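PDB 3OC7: enoyl-CoA hydratase from Mycobacterium avium, which probably catalyses the reversible addition of water across the double bond of 2-enoyl-CoA thioesters in fatty acid metabolism, as a trimeric member of the crotonase family. Local coordinates for residues S85-A90 against S241-V246; A114-V119 against P137-A142; A133-R138 against G187-A192. All coordinates share one frame; numbering follows the deposited sequence. Where two conformers were deposited one is given.

Contact 1: S85-A90 against S241-V246; sequences SAYDMA and SARLFV
Tyr-87 and Ala-242 make the central apolar contact between the first turn of helix 86-106 and the last turn of helix 212-245. The methyl of Ala-242 sits over one face of the phenol ring, a CH-pi contact with CB 4.0 Å from the ring centroid and displaced toward the CD1-CE1 side, where the nearest atom pair is Ala-242 CB to Tyr-87 CE1 at 3.6 Å. The tyrosine reaches across because its CG lies anti to the backbone N (chi1 -178°), which carries the ring over to helix 212-245 and on to the aliphatic start of Arg-243.

Small residues let the backbones come close on the more buried side. Ala-90 CB meets Ala-242 CB at 3.9 Å, and the same Ala-90 methyl rests obliquely against the ring of Phe-245, which is also in a cation-pi contact with Arg-93. Nearer the start of helix 86-106, CG1 of Val-246 rests against both the Ala-86 methyl, 3.9 Å from CB, and the backbone N of Tyr-87.

No direct hydrogen bond joins the segments; the polar link runs through water. One water lies between Tyr-87 OH and Arg-243 NH1, accepting from NH1 at 2.8 Å in the guanidinium plane. A second, less certain bridge, made in one of two conformers of Ser-241, has a water donating to Ala-90 O and lying 2.8 Å from Ser-241 OG.

The axes of 86-90 and 241-245 approach to 8.7 Å, their N-to-C directions 139° apart, closer to antiparallel than parallel. Val-91 and Ala-94 extend the contact along helix 86-106, touching Ala-242 and Ser-241. This is close helix-helix packing through small side chains, flanked by a tyrosine and bridging water, in the helical part of a crotonase-fold subunit.

Contact 2: A114-V119 against P137-A142; sequences AIDGHV and PRSSFA
Asp-116 meets Arg-138 through both main chain and carboxylate. Its carbonyl O takes two N-H groups from the guanidinium edge: NH2 at 2.9 Å, close to the line of the C=O bond, and NE at 3.1 Å, above the carbonyl plane. The arginine chain, bent at chi3 (-49°), folds back to bring this edge over. The carboxylate turns to the arginine's backbone: OD1 accepts from Arg-138 N at 3.0 Å on its syn side, while OD2 and NE form a long salt bridge through charge alone, the oxygen lying well out of the guanidinium plane. His-63 NE2 bonds Asp-116 N.

Beyond the turn, Val-119 N donates to Ser-140 O at 2.9 Å, whereas Ser-140 N reaches Gly-117 O by a weak bond. Gly-117 O also receives a CA-H contact from Ser-139, whose OG is bonded to Gly-136 O. Ser-140 OG lies 2.8 Å from His-118 ND1 at the imidazole edge and also bonds Arg-120 NH1. On the other face, Val-119 packs against the Phe-141 ring.

The pairing joins parallel strands 118-120 and 140-142, consistent with the repeated beta-beta-alpha superhelix of the crotonase fold, in which a small parallel sheet accompanies the larger one.

Contact 3: A133-R138 against G187-A192; sequences AVAGPR and GLITMA
Ala-133 O is gripped by two successive amides, Thr-190 N at 2.9 Å and Met-191 N at 3.3 Å. The first arrives in the carbonyl plane on a lone pair; the second comes almost head-on to the oxygen. Thr-190 grips the same edge of Ala-133 a second time: its OG1 accepts from Ala-133 N at 3.0 Å, in a nearly straight bond (168°). The hydroxyl can do this because OG1 stands beside the threonine's own backbone N (chi1 -45°), just before strand 191-192 begins.

Further along, Ala-135 N donates to Met-191 O at 3.2 Å, which also receives a CA-H contact from Val-134. These links pair Val-134 with Met-191 and Ala-135 with Ala-192 in parallel, adding strand 191-192 at the edge of the six-stranded mixed sheet of this crotonase-family subunit.

Apolar side chains meet on both faces. Val-134 and Met-191 lie side by side, CG2 of the valine 4.0 Å from CG of the methionine, beneath helix 196-208. On the other face Ile-189 spans two strand residues: its CB packs on Ala-133 CB, and its extended chain carries CD1 to Ala-135 CB at 3.7 Å. Just before, Gly-187 ends helix 180-186 in a Schellman motif, and the carbonyls of Gly-187 and Leu-188 accept from Arg-166 of a neighbouring subunit.

From the N terminus, the chain enters contact 1 at 85-90 and, once past helix 86-106, reaches 114-119, where contact 2 begins. After helix 123-129 and strand 132-135, segment 137-142 closes that short loop. Contact 3 opens at 133-138, sharing Pro-137 and Arg-138 with contact 2, and closes at 187-192, so the second loop begins on the stretch where the first ends; both nest inside the long loop that contact 1 closes at 241-246. Contacts 2 and 3 touch where strands 111-115 and 132-135 run as neighbours, Ile-115 N lying 3.0 Å from Val-134 O. Contact 1 stands apart, its centre about 32 Å from that of contact 3, joining helices rather than sheet strands.

Contact 1: S85-A90 against S241-V246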
loop_
_atom_site.group_PDB
_atom_site.type_symbol
_atom_site.label_atom_id
_atom_site.label_comp_id
_atom_site.label_asym_id
_atom_site.label_seq_id
_atom_site.Cartn_x
_atom_site.Cartn_y
_atom_site.Cartn_z
ATOM N N SER A 85 25.610 10.020 -28.950
ATOM C CA SER A 85 25.052 11.228 -29.557
ATOM C C SER A 85 23.683 11.531 -28.954
ATOM O O SER A 85 23.593 12.186 -27.910
ATOM C CB SER A 85 24.960 11.077 -31.077
ATOM N N ALA A 86 22.622 11.052 -29.606
ATOM C CA ALA A 86 21.277 11.137 -29.047
ATOM C C ALA A 86 21.195 10.301 -27.769
ATOM O O ALA A 86 20.517 10.693 -26.821
ATOM C CB ALA A 86 20.230 10.678 -30.068
ATOM N N TYR A 87 21.907 9.172 -27.745
ATOM C CA TYR A 87 21.984 8.324 -26.548
ATOM C C TYR A 87 22.613 9.052 -25.355
ATOM O O TYR A 87 22.081 8.988 -24.241
ATOM C CB TYR A 87 22.719 6.995 -26.821
ATOM C CG TYR A 87 22.777 6.082 -25.605
ATOM C CD1 TYR A 87 21.798 5.110 -25.384
ATOM C CD2 TYR A 87 23.797 6.212 -24.654
ATOM C CE1 TYR A 87 21.844 4.283 -24.261
ATOM C CE2 TYR A 87 23.847 5.394 -23.527
ATOM C CZ TYR A 87 22.867 4.435 -23.334
ATOM O OH TYR A 87 22.908 3.623 -22.222
ATOM N N ASP A 88 23.729 9.740 -25.588
ATOM C CA ASP A 88 24.430 10.465 -24.519
ATOM C C ASP A 88 23.573 11.575 -23.905
ATOM O O ASP A 88 23.541 11.733 -22.675
ATOM C CB ASP A 88 25.769 11.035 -25.018
ATOM C CG ASP A 88 26.799 9.952 -25.315
ATOM O OD1 ASP A 88 26.865 8.940 -24.582
ATOM O OD2 ASP A 88 27.569 10.121 -26.289
ATOM N N MET A 89 22.873 12.333 -24.750
ATOM C CA MET A 89 21.979 13.403 -24.285
ATOM C C MET A 89 20.778 12.850 -23.497
ATOM O O MET A 89 20.389 13.419 -22.470
ATOM C CB MET A 89 21.505 14.292 -25.450
ATOM C CG MET A 89 22.530 15.338 -25.926
ATOM S SD MET A 89 22.085 16.237 -27.442
ATOM C CE MET A 89 20.817 17.359 -26.864
ATOM N N ALA A 90 20.216 11.732 -23.967
ATOM C CA ALA A 90 19.074 11.077 -23.296
ATOM C C ALA A 90 19.420 10.476 -21.920
ATOM O O ALA A 90 18.651 10.648 -20.969
ATOM C CB ALA A 90 18.440 10.011 -24.197
ATOM N N SER A 241 15.805 4.229 -20.026
ATOM C CA SER A 241 15.181 5.423 -20.615
ATOM C C SER A 241 15.851 5.803 -21.946
ATOM O O SER A 241 15.184 6.079 -22.952
ATOM C CB SER A 241 15.262 6.598 -19.613
ATOM O OG SER A 241 14.647 7.795 -20.095
ATOM N N ALA A 242 17.184 5.832 -21.933
ATOM C CA ALA A 242 17.952 6.201 -23.126
ATOM C C ALA A 242 17.864 5.193 -24.279
ATOM O O ALA A 242 17.754 5.599 -25.447
ATOM C CB ALA A 242 19.413 6.470 -22.744
ATOM N N ARG A 243 17.924 3.896 -23.959
ATOM C CA ARG A 243 17.703 2.835 -24.965
ATOM C C ARG A 243 16.335 2.959 -25.640
ATOM O O ARG A 243 16.215 2.819 -26.864
ATOM C CB ARG A 243 17.843 1.434 -24.351
ATOM C CG ARG A 243 19.261 1.012 -23.991
ATOM C CD ARG A 243 19.378 -0.513 -23.812
ATOM N NE ARG A 243 18.496 -1.057 -22.775
ATOM C CZ ARG A 243 18.758 -1.042 -21.466
ATOM N NH1 ARG A 243 19.879 -0.497 -21.003
ATOM N NH2 ARG A 243 17.884 -1.563 -20.614
ATOM N N LEU A 244 15.286 3.210 -24.854
ATOM C CA LEU A 244 13.958 3.361 -25.439
ATOM C C LEU A 244 13.862 4.614 -26.327
ATOM O O LEU A 244 13.282 4.563 -27.416
ATOM C CB LEU A 244 12.861 3.334 -24.362
ATOM C CG LEU A 244 12.660 2.024 -23.577
ATOM C CD1 LEU A 244 11.883 2.274 -22.273
ATOM C CD2 LEU A 244 11.965 0.935 -24.426
ATOM N N PHE A 245 14.447 5.728 -25.879
ATOM C CA PHE A 245 14.385 6.994 -26.637
ATOM C C PHE A 245 14.916 6.893 -28.091
ATOM O O PHE A 245 14.339 7.487 -29.013
ATOM C CB PHE A 245 15.108 8.132 -25.877
ATOM C CG PHE A 245 14.894 9.511 -26.483
ATOM C CD1 PHE A 245 13.748 10.247 -26.192
ATOM C CD2 PHE A 245 15.836 10.062 -27.348
ATOM C CE1 PHE A 245 13.540 11.508 -26.754
ATOM C CE2 PHE A 245 15.634 11.328 -27.924
ATOM C CZ PHE A 245 14.482 12.050 -27.618
ATOM N N VAL A 246 16.010 6.161 -28.282
ATOM C CA VAL A 246 16.673 6.056 -29.597
ATOM C C VAL A 246 16.197 4.861 -30.457
ATOM O O VAL A 246 16.720 4.629 -31.554
ATOM C CB VAL A 246 18.241 6.062 -29.466
ATOM C CG1 VAL A 246 18.724 7.307 -28.727
ATOM C CG2 VAL A 246 18.748 4.785 -28.797
HETATM O O HOH W 1 22.081 0.716 -22.241
HETATM O O HOH W 2 15.939 9.891 -21.525
#

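Contact 2: A114-V119 against P137-A142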
loop_
_atom_site.group_PDB
_atom_site.type_symbol
_atom_site.label_atom_id
_atom_site.label_comp_id
_atom_site.label_asym_id
_atom_site.label_seq_id
_atom_site.Cartn_x
_atom_site.Cartn_y
_atom_site.Cartn_z
ATOM N N ALA A 114 1.446 22.670 -5.068
ATOM C CA ALA A 114 0.171 23.379 -5.301
ATOM C C ALA A 114 -0.158 23.360 -6.810
ATOM O O ALA A 114 0.394 24.163 -7.582
ATOM C CB ALA A 114 0.232 24.833 -4.737
ATOM N N ILE A 115 -1.032 22.422 -7.213
ATOM C CA ILE A 115 -1.317 22.106 -8.627
ATOM C C ILE A 115 -2.714 22.631 -9.025
ATOM O O ILE A 115 -3.687 22.314 -8.360
ATOM C CB ILE A 115 -1.274 20.542 -8.867
ATOM C CG1 ILE A 115 0.063 19.915 -8.391
ATOM C CG2 ILE A 115 -1.610 20.163 -10.319
ATOM C CD1 ILE A 115 -0.044 18.408 -7.974
ATOM N N ASP A 116 -2.812 23.416 -10.115
ATOM C CA ASP A 116 -4.151 23.707 -10.733
ATOM C C ASP A 116 -4.027 23.783 -12.268
ATOM O O ASP A 116 -4.203 24.857 -12.892
ATOM C CB ASP A 116 -4.825 24.968 -10.133
ATOM C CG ASP A 116 -6.341 24.997 -10.355
ATOM O OD1 ASP A 116 -6.965 23.927 -10.582
ATOM O OD2 ASP A 116 -6.923 26.114 -10.318
ATOM N N GLY A 117 -3.723 22.641 -12.876
ATOM C CA GLY A 117 -3.422 22.559 -14.318
ATOM C C GLY A 117 -2.973 21.167 -14.740
ATOM O O GLY A 117 -2.992 20.233 -13.925
ATOM N N HIS A 118 -2.547 21.031 -15.998
ATOM C CA HIS A 118 -2.185 19.736 -16.582
ATOM C C HIS A 118 -0.819 19.217 -16.092
ATOM O O HIS A 118 0.135 19.998 -15.904
ATOM C CB HIS A 118 -2.239 19.803 -18.125
ATOM C CG HIS A 118 -3.531 20.357 -18.663
ATOM N ND1 HIS A 118 -4.752 19.743 -18.468
ATOM C CD2 HIS A 118 -3.781 21.464 -19.407
ATOM C CE1 HIS A 118 -5.699 20.454 -19.061
ATOM N NE2 HIS A 118 -5.136 21.504 -19.632
ATOM N N VAL A 119 -0.755 17.899 -15.858
ATOM C CA VAL A 119 0.474 17.182 -15.472
ATOM C C VAL A 119 0.743 16.015 -16.469
ATOM O O VAL A 119 -0.119 15.143 -16.659
ATOM C CB VAL A 119 0.361 16.615 -14.023
ATOM C CG1 VAL A 119 1.616 15.767 -13.611
ATOM C CG2 VAL A 119 0.073 17.729 -12.998
ATOM N N PRO A 137 -9.569 22.293 -9.385
ATOM C CA PRO A 137 -10.545 21.820 -10.396
ATOM C C PRO A 137 -10.138 21.904 -11.884
ATOM O O PRO A 137 -10.825 21.310 -12.722
ATOM C CB PRO A 137 -11.808 22.667 -10.108
ATOM C CG PRO A 137 -11.268 23.936 -9.507
ATOM C CD PRO A 137 -10.025 23.528 -8.717
ATOM N N ARG A 138 -9.057 22.612 -12.214
ATOM C CA ARG A 138 -8.531 22.628 -13.588
ATOM C C ARG A 138 -7.559 21.485 -13.895
ATOM O O ARG A 138 -7.115 21.345 -15.042
ATOM C CB ARG A 138 -7.818 23.953 -13.886
ATOM C CG ARG A 138 -8.652 25.209 -13.661
ATOM C CD ARG A 138 -7.997 26.422 -14.288
ATOM N NE ARG A 138 -6.584 26.547 -13.940
ATOM C CZ ARG A 138 -5.781 27.520 -14.365
ATOM N NH1 ARG A 138 -6.253 28.490 -15.155
ATOM N NH2 ARG A 138 -4.498 27.522 -14.005
ATOM N N SER A 139 -7.234 20.671 -12.896
ATOM C CA SER A 139 -6.148 19.682 -13.022
ATOM C C SER A 139 -6.513 18.474 -13.906
ATOM O O SER A 139 -7.669 18.023 -13.916
ATOM C CB SER A 139 -5.704 19.199 -11.626
ATOM O OG SER A 139 -5.328 20.287 -10.779
ATOM N N SER A 140 -5.531 17.953 -14.649
ATOM C CA SER A 140 -5.674 16.652 -15.356
ATOM C C SER A 140 -4.349 15.871 -15.343
ATOM O O SER A 140 -3.269 16.494 -15.253
ATOM C CB SER A 140 -6.187 16.814 -16.810
ATOM O OG SER A 140 -5.127 17.055 -17.728
ATOM N N PHE A 141 -4.431 14.528 -15.462
ATOM C CA PHE A 141 -3.282 13.609 -15.384
ATOM C C PHE A 141 -3.413 12.488 -16.455
ATOM O O PHE A 141 -4.506 11.907 -16.610
ATOM C CB PHE A 141 -3.236 12.951 -13.979
ATOM C CG PHE A 141 -3.304 13.937 -12.805
ATOM C CD1 PHE A 141 -4.536 14.414 -12.323
ATOM C CD2 PHE A 141 -2.132 14.384 -12.181
ATOM C CE1 PHE A 141 -4.590 15.328 -11.253
ATOM C CE2 PHE A 141 -2.180 15.283 -11.100
ATOM C CZ PHE A 141 -3.390 15.764 -10.645
ATOM N N ALA A 142 -2.334 12.176 -17.199
ATOM C CA ALA A 142 -2.314 11.036 -18.164
ATOM C C ALA A 142 -0.891 10.496 -18.412
ATOM O O ALA A 142 0.033 11.285 -18.648
ATOM C CB ALA A 142 -2.981 11.431 -19.500
#

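Contact 3: A133-R138 against G187-A192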
loop_
_atom_site.group_PDB
_atom_site.type_symbol
_atom_site.label_atom_id
_atom_site.label_comp_id
_atom_site.label_asym_id
_atom_site.label_seq_id
_atom_site.Cartn_x
_atom_site.Cartn_y
_atom_site.Cartn_z
ATOM N N ALA A 133 0.791 16.846 -1.545
ATOM C CA ALA A 133 0.366 17.448 -2.829
ATOM C C ALA A 133 -1.155 17.713 -2.844
ATOM O O ALA A 133 -1.960 16.828 -2.481
ATOM C CB ALA A 133 0.770 16.565 -4.018
ATOM N N VAL A 134 -1.531 18.927 -3.259
ATOM C CA VAL A 134 -2.948 19.363 -3.375
ATOM C C VAL A 134 -3.261 19.791 -4.821
ATOM O O VAL A 134 -2.459 20.511 -5.429
ATOM C CB VAL A 134 -3.269 20.547 -2.374
ATOM C CG1 VAL A 134 -4.782 20.874 -2.291
ATOM C CG2 VAL A 134 -2.695 20.246 -0.982
ATOM N N ALA A 135 -4.400 19.340 -5.364
ATOM C CA ALA A 135 -4.800 19.739 -6.733
ATOM C C ALA A 135 -6.230 20.289 -6.848
ATOM O O ALA A 135 -7.179 19.739 -6.250
ATOM C CB ALA A 135 -4.625 18.579 -7.717
ATOM N N GLY A 136 -6.367 21.362 -7.633
ATOM C CA GLY A 136 -7.651 22.058 -7.839
ATOM C C GLY A 136 -8.417 21.623 -9.092
ATOM O O GLY A 136 -7.973 20.696 -9.808
ATOM N N PRO A 137 -9.569 22.293 -9.385
ATOM C CA PRO A 137 -10.545 21.820 -10.396
ATOM C C PRO A 137 -10.138 21.904 -11.884
ATOM O O PRO A 137 -10.825 21.310 -12.722
ATOM C CB PRO A 137 -11.808 22.667 -10.108
ATOM C CG PRO A 137 -11.268 23.936 -9.507
ATOM C CD PRO A 137 -10.025 23.528 -8.717
ATOM N N ARG A 138 -9.057 22.612 -12.214
ATOM C CA ARG A 138 -8.531 22.628 -13.588
ATOM C C ARG A 138 -7.559 21.485 -13.895
ATOM O O ARG A 138 -7.115 21.345 -15.042
ATOM C CB ARG A 138 -7.818 23.953 -13.886
ATOM C CG ARG A 138 -8.652 25.209 -13.661
ATOM C CD ARG A 138 -7.997 26.422 -14.288
ATOM N NE ARG A 138 -6.584 26.547 -13.940
ATOM C CZ ARG A 138 -5.781 27.520 -14.365
ATOM N NH1 ARG A 138 -6.253 28.490 -15.155
ATOM N NH2 ARG A 138 -4.498 27.522 -14.005
ATOM N N GLY A 187 -3.515 7.620 -4.586
ATOM C CA GLY A 187 -2.256 7.953 -3.894
ATOM C C GLY A 187 -1.329 8.883 -4.675
ATOM O O GLY A 187 -0.224 9.211 -4.185
ATOM N N LEU A 188 -1.741 9.343 -5.866
ATOM C CA LEU A 188 -0.890 10.279 -6.649
ATOM C C LEU A 188 -0.785 11.665 -5.973
ATOM O O LEU A 188 0.287 12.303 -6.012
ATOM C CB LEU A 188 -1.371 10.405 -8.103
ATOM C CG LEU A 188 -0.593 11.387 -9.004
ATOM C CD1 LEU A 188 0.903 11.022 -9.118
ATOM C CD2 LEU A 188 -1.205 11.482 -10.389
ATOM N N ILE A 189 -1.891 12.125 -5.370
ATOM C CA ILE A 189 -1.903 13.359 -4.536
ATOM C C ILE A 189 -2.466 13.063 -3.151
ATOM O O ILE A 189 -3.063 11.988 -2.933
ATOM C CB ILE A 189 -2.686 14.558 -5.221
ATOM C CG1 ILE A 189 -4.189 14.237 -5.323
ATOM C CG2 ILE A 189 -2.068 14.906 -6.597
ATOM C CD1 ILE A 189 -5.063 15.354 -5.918
ATOM N N THR A 190 -2.279 14.005 -2.224
ATOM C CA THR A 190 -2.832 13.914 -0.853
ATOM C C THR A 190 -4.328 14.263 -0.785
ATOM O O THR A 190 -5.108 13.579 -0.082
ATOM C CB THR A 190 -2.039 14.830 0.137
ATOM O OG1 THR A 190 -0.619 14.680 -0.080
ATOM C CG2 THR A 190 -2.384 14.520 1.602
ATOM N N MET A 191 -4.718 15.339 -1.473
ATOM C CA MET A 191 -6.115 15.797 -1.461
ATOM C C MET A 191 -6.512 16.634 -2.670
ATOM O O MET A 191 -5.724 17.449 -3.172
ATOM C CB MET A 191 -6.433 16.565 -0.178
ATOM C CG MET A 191 -5.423 17.600 0.238
ATOM S SD MET A 191 -5.833 18.471 1.785
ATOM C CE MET A 191 -7.124 19.522 1.192
ATOM N N ALA A 192 -7.744 16.409 -3.115
ATOM C CA ALA A 192 -8.422 17.298 -4.076
ATOM C C ALA A 192 -9.124 18.457 -3.342
ATOM O O ALA A 192 -9.763 18.242 -2.305
ATOM C CB ALA A 192 -9.442 16.496 -4.898
#